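Local coordinates for protein putative nucleotide sugar epimerase/ dehydratase (Bordetella bronchiseptica, PDB 2Q1S) that binds NADH in a Rossmann-type fold and probably acts as a nucleotide-sugar epimerase or dehydratase in building the O-antigen of the outer-membrane lipopolysaccharide, at residues Val255-Phe260 with Lys323-Pro328. Numbering follows the deposited sequence.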
ATOM      1  N   VAL A 255      -2.781  24.226  22.655  1.00 60.72           N
ATOM      2  CA  VAL A 255      -2.270  23.249  23.618  1.00 60.71           C
ATOM      3  C   VAL A 255      -1.539  22.081  22.938  1.00 60.24           C
ATOM      4  O   VAL A 255      -0.735  21.401  23.572  1.00 60.81           O
ATOM      5  CB  VAL A 255      -3.368  22.723  24.589  1.00 60.72           C
ATOM      6  CG1 VAL A 255      -3.914  23.862  25.448  1.00 59.92           C
ATOM      7  CG2 VAL A 255      -4.508  22.018  23.849  1.00 60.95           C
ATOM      8  N   ALA A 256      -1.816  21.861  21.652  1.00 59.55           N
ATOM      9  CA  ALA A 256      -1.132  20.821  20.886  1.00 59.20           C
ATOM     10  C   ALA A 256       0.370  21.079  20.896  1.00 58.66           C
ATOM     11  O   ALA A 256       0.791  22.237  20.777  1.00 59.52           O
ATOM     12  CB  ALA A 256      -1.652  20.776  19.456  1.00 59.30           C
ATOM     13  N   THR A 257       1.160  20.009  21.064  1.00 58.25           N
ATOM     14  CA  THR A 257       2.620  20.099  20.981  1.00 57.18           C
ATOM     15  C   THR A 257       3.132  19.334  19.777  1.00 57.14           C
ATOM     16  O   THR A 257       2.573  18.288  19.382  1.00 57.12           O
ATOM     17  CB  THR A 257       3.369  19.548  22.240  1.00 57.72           C
ATOM     18  OG1 THR A 257       3.017  18.174  22.471  1.00 59.43           O
ATOM     19  CG2 THR A 257       3.098  20.408  23.491  1.00 56.38           C
ATOM     20  N   ARG A 258       4.209  19.859  19.199  1.00 55.80           N
ATOM     21  CA  ARG A 258       4.882  19.180  18.097  1.00 54.50           C
ATOM     22  C   ARG A 258       6.398  19.191  18.263  1.00 53.71           C
ATOM     23  O   ARG A 258       6.946  20.072  18.935  1.00 54.37           O
ATOM     24  CB  ARG A 258       4.486  19.843  16.793  1.00 54.30           C
ATOM     25  CG  ARG A 258       2.977  19.813  16.565  1.00 54.91           C
ATOM     26  CD  ARG A 258       2.671  20.079  15.127  1.00 59.02           C
ATOM     27  NE  ARG A 258       1.285  20.497  14.942  1.00 61.81           N
ATOM     28  CZ  ARG A 258       0.736  20.734  13.757  1.00 63.04           C
ATOM     29  NH1 ARG A 258       1.447  20.577  12.650  1.00 64.93           N
ATOM     30  NH2 ARG A 258      -0.524  21.122  13.681  1.00 65.70           N
ATOM     31  N   ASP A 259       7.068  18.209  17.652  1.00 51.98           N
ATOM     32  CA  ASP A 259       8.519  18.163  17.637  0.50 51.42           C
ATOM     33  C   ASP A 259       8.987  18.811  16.331  1.00 50.39           C
ATOM     34  O   ASP A 259       9.241  18.118  15.351  1.00 50.77           O
ATOM     35  CB  ASP A 259       8.976  16.693  17.751  0.50 51.90           C
ATOM     36  CG  ASP A 259      10.485  16.521  17.657  0.50 53.37           C
ATOM     37  OD1 ASP A 259      11.148  17.379  17.034  0.50 56.48           O
ATOM     38  OD2 ASP A 259      11.007  15.503  18.169  0.50 55.78           O
ATOM     39  N   PHE A 260       9.056  20.140  16.304  1.00 48.61           N
ATOM     40  CA  PHE A 260       9.472  20.833  15.084  1.00 47.56           C
ATOM     41  C   PHE A 260      10.953  20.573  14.839  1.00 47.70           C
ATOM     42  O   PHE A 260      11.740  20.455  15.796  1.00 49.07           O
ATOM     43  CB  PHE A 260       9.227  22.342  15.191  1.00 46.85           C
ATOM     44  CG  PHE A 260       7.774  22.712  15.287  1.00 44.71           C
ATOM     45  CD1 PHE A 260       6.977  22.735  14.156  1.00 45.05           C
ATOM     46  CD2 PHE A 260       7.196  23.023  16.527  1.00 44.48           C
ATOM     47  CE1 PHE A 260       5.618  23.062  14.243  1.00 44.01           C
ATOM     48  CE2 PHE A 260       5.845  23.346  16.622  1.00 45.03           C
ATOM     49  CZ  PHE A 260       5.055  23.368  15.473  1.00 45.18           C
ATOM     50  N   LYS A 323       0.508  11.503  21.412  1.00 53.82           N
ATOM     51  CA  LYS A 323       1.289  10.679  22.329  1.00 53.88           C
ATOM     52  C   LYS A 323       2.758  10.559  21.921  1.00 53.83           C
ATOM     53  O   LYS A 323       3.642  11.058  22.627  1.00 54.03           O
ATOM     54  CB  LYS A 323       0.681   9.279  22.460  1.00 53.84           C
ATOM     55  N   ARG A 324       3.007   9.907  20.782  1.00 53.56           N
ATOM     56  CA  ARG A 324       4.352   9.436  20.432  1.00 53.26           C
ATOM     57  C   ARG A 324       5.128  10.334  19.466  1.00 52.96           C
ATOM     58  O   ARG A 324       4.649  10.650  18.367  1.00 52.91           O
ATOM     59  CB  ARG A 324       4.288   7.995  19.902  1.00 53.33           C
ATOM     60  N   PHE A 325       6.322  10.750  19.898  1.00 52.49           N
ATOM     61  CA  PHE A 325       7.289  11.431  19.027  1.00 52.11           C
ATOM     62  C   PHE A 325       8.573  10.612  18.909  1.00 51.81           C
ATOM     63  O   PHE A 325       8.968   9.926  19.855  1.00 51.45           O
ATOM     64  CB  PHE A 325       7.588  12.861  19.511  1.00 52.21           C
ATOM     65  CG  PHE A 325       6.473  13.844  19.233  1.00 52.72           C
ATOM     66  CD1 PHE A 325       5.810  13.850  18.002  1.00 52.88           C
ATOM     67  CD2 PHE A 325       6.087  14.770  20.195  1.00 53.04           C
ATOM     68  CE1 PHE A 325       4.779  14.755  17.744  1.00 52.91           C
ATOM     69  CE2 PHE A 325       5.054  15.679  19.946  1.00 52.73           C
ATOM     70  CZ  PHE A 325       4.404  15.669  18.720  1.00 52.69           C
ATOM     71  N   GLY A 326       9.213  10.691  17.743  1.00 51.34           N
ATOM     72  CA  GLY A 326      10.383   9.862  17.431  1.00 50.73           C
ATOM     73  C   GLY A 326      11.653  10.162  18.215  1.00 50.74           C
ATOM     74  O   GLY A 326      12.047  11.324  18.373  1.00 50.09           O
ATOM     75  N   SER A 327      12.296   9.100  18.699  1.00 50.70           N
ATOM     76  CA  SER A 327      13.587   9.243  19.376  1.00 51.63           C
ATOM     77  C   SER A 327      14.706   9.469  18.368  1.00 52.47           C
ATOM     78  O   SER A 327      14.798   8.738  17.382  1.00 52.83           O
ATOM     79  CB  SER A 327      13.919   8.019  20.218  1.00 51.32           C
ATOM     80  OG  SER A 327      15.217   8.150  20.768  1.00 52.09           O
ATOM     81  N   PRO A 328      15.553  10.493  18.607  1.00 53.14           N
ATOM     82  CA  PRO A 328      16.686  10.762  17.736  1.00 54.99           C
ATOM     83  C   PRO A 328      17.935   9.917  18.053  1.00 57.13           C
ATOM     84  O   PRO A 328      18.984  10.139  17.458  1.00 58.09           O
ATOM     85  CB  PRO A 328      16.977  12.243  18.017  1.00 54.53           C
ATOM     86  CG  PRO A 328      16.610  12.423  19.446  1.00 53.13           C
ATOM     87  CD  PRO A 328      15.476  11.466  19.719  1.00 53.32           C
TER
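The phenyl ring of F325 overlaps the backbone of T257-D259 and covers the side-chain methylene of D259, and this one ring supplies most of what the loop 323-328 gives to the contact. CB of D259 stands over a face of the ring, 4.2 Å from the centroid of the F325 ring and 16° from the normal, which makes a CH-pi contact. The backbone N of D259 lies over the same face, displaced toward the rim, 3.8 Å from CZ of F325. At the ring edge the carbonyl O of T257 lies in the ring plane, 3.3 Å from CZ of F325, a position in which the partly positive hydrogens of the rim meet a partly negative oxygen. CA of R258 comes within 3.6 Å of CZ of F325. OG1 of T257 only grazes CE2 of F325, at 4.1 Å. With CG anti to the carbonyl carbon (chi1 -75°), F325 lays the far end of its ring, CZ and CE2, against T257 and R258 while its CG stays near CB of D259.

No hydrogen bond joins the two segments, and the contact rests almost wholly on the F325 ring, a case of a loop packed on a strand by one aromatic residue. In the conformer described, the carboxylate of D259 is instead held by the backbone N of G288 through OD2, and weakly by that of S287 through OD1. The CB of R258 points away from the loop, and its NH1 bonds OD1 of N210; both residues belong to a UDP site seen in this protein, though the nucleotide is absent from this chain.

Strand 257-262 runs parallel to 203-212 in the Rossmann-type sheet and antiparallel to the short strand 291-292; F260 packs on helices 234-243 and 293-304. The loop between helices 293-304 and 329-335 passes F325 over the start of this strand, and S327 OG then caps the backbone N of E329 where helix 329-335 begins.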